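PDB 2ODA: hypothetical protein PSPTO_2114 from Pseudomonas syringae pv. tomato, which is of unknown precise function but belongs to a Pseudomonas-specific subfamily of the HAD superfamily and may be a phosphatase-like hydrolase. Local coordinates for residues B[163-166]-B[171-174]; B[91-96]-B[118-123]. One frame throughout, in Å; residues are numbered along the deposited sequence.

Interaction 1: residues B[163-166]-B[171-174]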
loop_
_atom_site.group_PDB
_atom_site.type_symbol
_atom_site.label_atom_id
_atom_site.label_comp_id
_atom_site.label_asym_id
_atom_site.label_seq_id
_atom_site.Cartn_x
_atom_site.Cartn_y
_atom_site.Cartn_z
ATOM N N LYS B 163 -8.915 11.934 -20.263
ATOM C CA LYS B 163 -8.237 12.483 -19.088
ATOM C C LYS B 163 -7.964 11.416 -18.030
ATOM O O LYS B 163 -6.870 11.353 -17.470
ATOM C CB LYS B 163 -9.061 13.646 -18.508
ATOM C CG LYS B 163 -8.962 14.900 -19.425
ATOM C CD LYS B 163 -9.929 15.979 -18.980
ATOM C CE LYS B 163 -10.021 17.128 -20.000
ATOM N NZ LYS B 163 -11.007 18.127 -19.497
ATOM N N LEU B 164 -8.941 10.553 -17.779
ATOM C CA LEU B 164 -8.715 9.504 -16.788
ATOM C C LEU B 164 -7.674 8.497 -17.276
ATOM O O LEU B 164 -6.813 8.121 -16.516
ATOM C CB LEU B 164 -10.028 8.845 -16.354
ATOM C CG LEU B 164 -11.019 9.786 -15.626
ATOM C CD1 LEU B 164 -12.258 9.074 -15.177
ATOM C CD2 LEU B 164 -10.344 10.524 -14.442
ATOM N N TYR B 165 -7.706 8.110 -18.548
ATOM C CA TYR B 165 -6.659 7.199 -19.056
ATOM C C TYR B 165 -5.274 7.869 -19.015
ATOM O O TYR B 165 -4.264 7.206 -18.731
ATOM C CB TYR B 165 -6.975 6.710 -20.466
ATOM C CG TYR B 165 -7.954 5.562 -20.495
ATOM C CD1 TYR B 165 -7.734 4.419 -19.709
ATOM C CD2 TYR B 165 -9.087 5.601 -21.322
ATOM C CE1 TYR B 165 -8.601 3.376 -19.720
ATOM C CE2 TYR B 165 -9.984 4.542 -21.338
ATOM C CZ TYR B 165 -9.716 3.421 -20.550
ATOM O OH TYR B 165 -10.572 2.347 -20.564
ATOM N N SER B 166 -5.240 9.181 -19.275
ATOM C CA SER B 166 -3.990 9.936 -19.224
ATOM C C SER B 166 -3.348 9.909 -17.846
ATOM O O SER B 166 -2.123 9.884 -17.739
ATOM C CB SER B 166 -4.191 11.388 -19.651
ATOM O OG SER B 166 -4.443 11.415 -21.051
ATOM N N SER B 171 -9.071 1.129 -16.253
ATOM C CA SER B 171 -10.269 0.929 -17.070
ATOM C C SER B 171 -11.201 2.099 -16.803
ATOM O O SER B 171 -11.241 2.601 -15.694
ATOM C CB SER B 171 -11.015 -0.376 -16.684
ATOM O OG SER B 171 -10.194 -1.522 -16.826
ATOM N N VAL B 172 -11.939 2.523 -17.834
ATOM C CA VAL B 172 -12.967 3.549 -17.675
ATOM C C VAL B 172 -14.313 3.029 -18.167
ATOM O O VAL B 172 -14.410 2.425 -19.244
ATOM C CB VAL B 172 -12.625 4.888 -18.437
ATOM C CG1 VAL B 172 -13.709 5.947 -18.178
ATOM C CG2 VAL B 172 -11.252 5.459 -17.991
ATOM N N ILE B 173 -15.347 3.289 -17.372
ATOM C CA ILE B 173 -16.711 2.886 -17.656
ATOM C C ILE B 173 -17.664 4.073 -17.487
ATOM O O ILE B 173 -17.340 5.059 -16.820
ATOM C CB ILE B 173 -17.173 1.690 -16.750
ATOM C CG1 ILE B 173 -16.986 2.023 -15.248
ATOM C CG2 ILE B 173 -16.400 0.411 -17.178
ATOM C CD1 ILE B 173 -17.554 0.975 -14.254
ATOM N N ASP B 174 -18.844 3.949 -18.085
ATOM C CA ASP B 174 -19.791 5.070 -18.157
ATOM C C ASP B 174 -20.523 5.281 -16.830
ATOM O O ASP B 174 -20.939 6.404 -16.515
ATOM C CB ASP B 174 -20.849 4.785 -19.208
ATOM C CG ASP B 174 -20.352 4.939 -20.642
ATOM O OD1 ASP B 174 -19.191 5.341 -20.899
ATOM O OD2 ASP B 174 -21.189 4.630 -21.528
#

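Interaction 2: residues B[91-96]-B[118-123]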
loop_
_atom_site.group_PDB
_atom_site.type_symbol
_atom_site.label_atom_id
_atom_site.label_comp_id
_atom_site.label_asym_id
_atom_site.label_seq_id
_atom_site.Cartn_x
_atom_site.Cartn_y
_atom_site.Cartn_z
ATOM N N ASP B 91 -2.283 7.749 1.452
ATOM C CA ASP B 91 -2.853 7.552 2.800
ATOM C C ASP B 91 -4.358 7.238 2.840
ATOM O O ASP B 91 -4.774 6.310 3.518
ATOM C CB ASP B 91 -2.607 8.779 3.672
ATOM C CG ASP B 91 -1.142 9.102 3.833
ATOM O OD1 ASP B 91 -0.389 9.032 2.838
ATOM O OD2 ASP B 91 -0.757 9.428 4.970
ATOM N N ALA B 92 -5.170 8.029 2.138
ATOM C CA ALA B 92 -6.606 7.804 2.143
ATOM C C ALA B 92 -6.959 6.357 1.737
ATOM O O ALA B 92 -7.855 5.742 2.312
ATOM C CB ALA B 92 -7.289 8.787 1.237
ATOM N N CYS B 93 -6.255 5.821 0.743
ATOM C CA CYS B 93 -6.538 4.463 0.256
ATOM C C CYS B 93 -5.990 3.377 1.186
ATOM O O CYS B 93 -6.685 2.394 1.497
ATOM C CB CYS B 93 -5.988 4.292 -1.151
ATOM S SG CYS B 93 -6.894 5.321 -2.359
ATOM N N TRP B 94 -4.756 3.560 1.650
ATOM C CA TRP B 94 -4.209 2.613 2.612
ATOM C C TRP B 94 -5.020 2.568 3.886
ATOM O O TRP B 94 -5.298 1.484 4.421
ATOM C CB TRP B 94 -2.761 2.950 2.928
ATOM C CG TRP B 94 -1.833 2.666 1.789
ATOM C CD1 TRP B 94 -2.017 1.777 0.756
ATOM C CD2 TRP B 94 -0.538 3.239 1.603
ATOM N NE1 TRP B 94 -0.904 1.790 -0.079
ATOM C CE2 TRP B 94 0.010 2.681 0.425
ATOM C CE3 TRP B 94 0.203 4.193 2.304
ATOM C CZ2 TRP B 94 1.293 3.032 -0.051
ATOM C CZ3 TRP B 94 1.483 4.540 1.831
ATOM C CH2 TRP B 94 1.996 3.979 0.655
HETATM N N MSE B 95 -5.434 3.739 4.370
HETATM C CA MSE B 95 -6.239 3.764 5.578
HETATM C C MSE B 95 -7.591 3.082 5.432
HETATM O O MSE B 95 -8.047 2.425 6.353
HETATM C CB MSE B 95 -6.352 5.170 6.136
HETATM C CG MSE B 95 -5.143 5.485 6.952
HETATM SE SE MSE B 95 -5.116 7.357 7.415
HETATM C CE MSE B 95 -6.703 7.392 8.495
ATOM N N ALA B 96 -8.201 3.207 4.257
ATOM C CA ALA B 96 -9.436 2.519 3.944
ATOM C C ALA B 96 -9.228 1.015 3.927
ATOM O O ALA B 96 -10.051 0.263 4.466
ATOM C CB ALA B 96 -9.951 2.977 2.594
ATOM N N LEU B 118 -8.398 9.287 -7.706
ATOM C CA LEU B 118 -7.777 8.283 -8.569
ATOM C C LEU B 118 -6.257 8.300 -8.487
ATOM O O LEU B 118 -5.620 7.244 -8.438
ATOM C CB LEU B 118 -8.236 8.433 -10.025
ATOM C CG LEU B 118 -9.726 8.089 -10.185
ATOM C CD1 LEU B 118 -10.243 8.685 -11.491
ATOM C CD2 LEU B 118 -9.928 6.561 -10.110
ATOM N N GLN B 119 -5.670 9.488 -8.490
ATOM C CA GLN B 119 -4.220 9.629 -8.298
ATOM C C GLN B 119 -3.749 9.041 -6.959
ATOM O O GLN B 119 -2.689 8.407 -6.889
ATOM C CB GLN B 119 -3.801 11.098 -8.425
ATOM C CG GLN B 119 -2.249 11.295 -8.490
ATOM C CD GLN B 119 -1.639 10.657 -9.726
ATOM O OE1 GLN B 119 -1.888 11.093 -10.839
ATOM N NE2 GLN B 119 -0.852 9.613 -9.539
ATOM N N SER B 120 -4.518 9.276 -5.895
ATOM C CA SER B 120 -4.220 8.644 -4.598
ATOM C C SER B 120 -4.194 7.110 -4.760
ATOM O O SER B 120 -3.296 6.448 -4.254
ATOM C CB SER B 120 -5.247 9.081 -3.534
ATOM O OG SER B 120 -5.112 8.320 -2.340
ATOM N N GLY B 121 -5.182 6.553 -5.463
ATOM C CA GLY B 121 -5.263 5.102 -5.635
ATOM C C GLY B 121 -4.087 4.563 -6.436
ATOM O O GLY B 121 -3.528 3.511 -6.095
ATOM N N LEU B 122 -3.716 5.266 -7.510
ATOM C CA LEU B 122 -2.551 4.875 -8.310
ATOM C C LEU B 122 -1.293 4.947 -7.449
ATOM O O LEU B 122 -0.466 4.045 -7.459
ATOM C CB LEU B 122 -2.393 5.797 -9.553
ATOM C CG LEU B 122 -3.494 5.670 -10.621
ATOM C CD1 LEU B 122 -3.334 6.738 -11.729
ATOM C CD2 LEU B 122 -3.481 4.260 -11.245
ATOM N N ASN B 123 -1.146 6.034 -6.708
ATOM C CA ASN B 123 0.008 6.191 -5.794
ATOM C C ASN B 123 0.061 5.115 -4.719
ATOM O O ASN B 123 1.159 4.679 -4.292
ATOM C CB ASN B 123 -0.016 7.576 -5.145
ATOM C CG ASN B 123 0.352 8.698 -6.135
ATOM O OD1 ASN B 123 0.894 8.426 -7.197
ATOM N ND2 ASN B 123 0.032 9.956 -5.789
#

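Interaction 1: residues B[163-166]-B[171-174]
The hydroxyl of Y165 takes a hydrogen bond from the backbone N of V172, with 3.1 Å between Y165 OH and V172 N. The bond is bent, at 143° at the hydrogen. Y165 sits near the end of helix 150-167, and its ring reaches across to strand 171-173. There V172 meets it from one face. V172 CG2 lies 3.6 Å from the centroid of the Y165 ring and 12° off the ring normal, a CH-pi contact almost over the ring centre. The closest ring atom is Y165 CZ, 3.6 Å from V172 CG2. The valine torsion sets this up: CG1 is anti to the backbone N (chi1 -177°), which turns CG2 to the tyrosine. The same methyl also packs on L164, with V172 CG2 at 4.0 Å from L164 CB. V172 CG2 thus touches both the ring and the L164 side chain. L164 is buried, while Y165 is exposed. Strand 171-173 is the outermost strand at its end of the sheet within this chain, and its backbone bonds to G130 and A132 on the inner side. One aromatic side chain therefore joins helix to edge strand twice, through a polar bond to the backbone and an apolar contact with the side chain.

Interaction 2: residues B[91-96]-B[118-123]
The first torsions of C93 and S120 each carry the polar atom into the gap between the helices. C93 SG stands anti to its own carbonyl carbon (chi1 -68°), whereas S120 OG lies opposite the backbone N (chi1 170°). Each side chain leaves its helix toward the other, and C93 SG comes to 3.5 Å from S120 OG. The serine hydroxyl has a clear partner elsewhere: it is hydrogen-bonded to the carbonyl of Q89, just before helix 91-99. C93 SG also rests on the backbone of the second helix, 3.7 Å from G121 CA. The CA atoms of C93 and G121 are 6.1 Å apart, the nearest pair across the two segments. A92 adds a looser touch, A92 CB being 4.2 Å from S120 OG. The segment axes pass 8.3 Å apart and cross at -68°. Within the second helix, Q119 NE2 is hydrogen-bonded to N123 OD1 (3.2 Å), from above the carbonyl plane. W94 stacks on W94 of the second subunit, so helix 91-99 also serves the dimer interface. All the touching residues are buried. C93 also packs on L10 of strand 9-12, as is typical of helices packed against the parallel sheet of a Rossmann-like HAD core.

How the interactions relate
Interaction 2 comes first along the chain and closes before interaction 1 opens. Their centres are about 17 Å apart. They meet through packing of L118 on L164, with L118 CD1 at 3.5 Å from L164 CD2. Helices 91-99, 115-123 and 150-167 are thereby joined in a row, with 115-123 in the middle. The parallel sheet links them too: strand 9-12 lies by interaction 2, L118 packs on strand 127-131, and strand 171-173 is hydrogen-bonded next to the latter. Interaction 1 thus lies at the edge strand of the α/β core. The three helices pack side by side on this core, and interaction 2 also lies near the dimer interface.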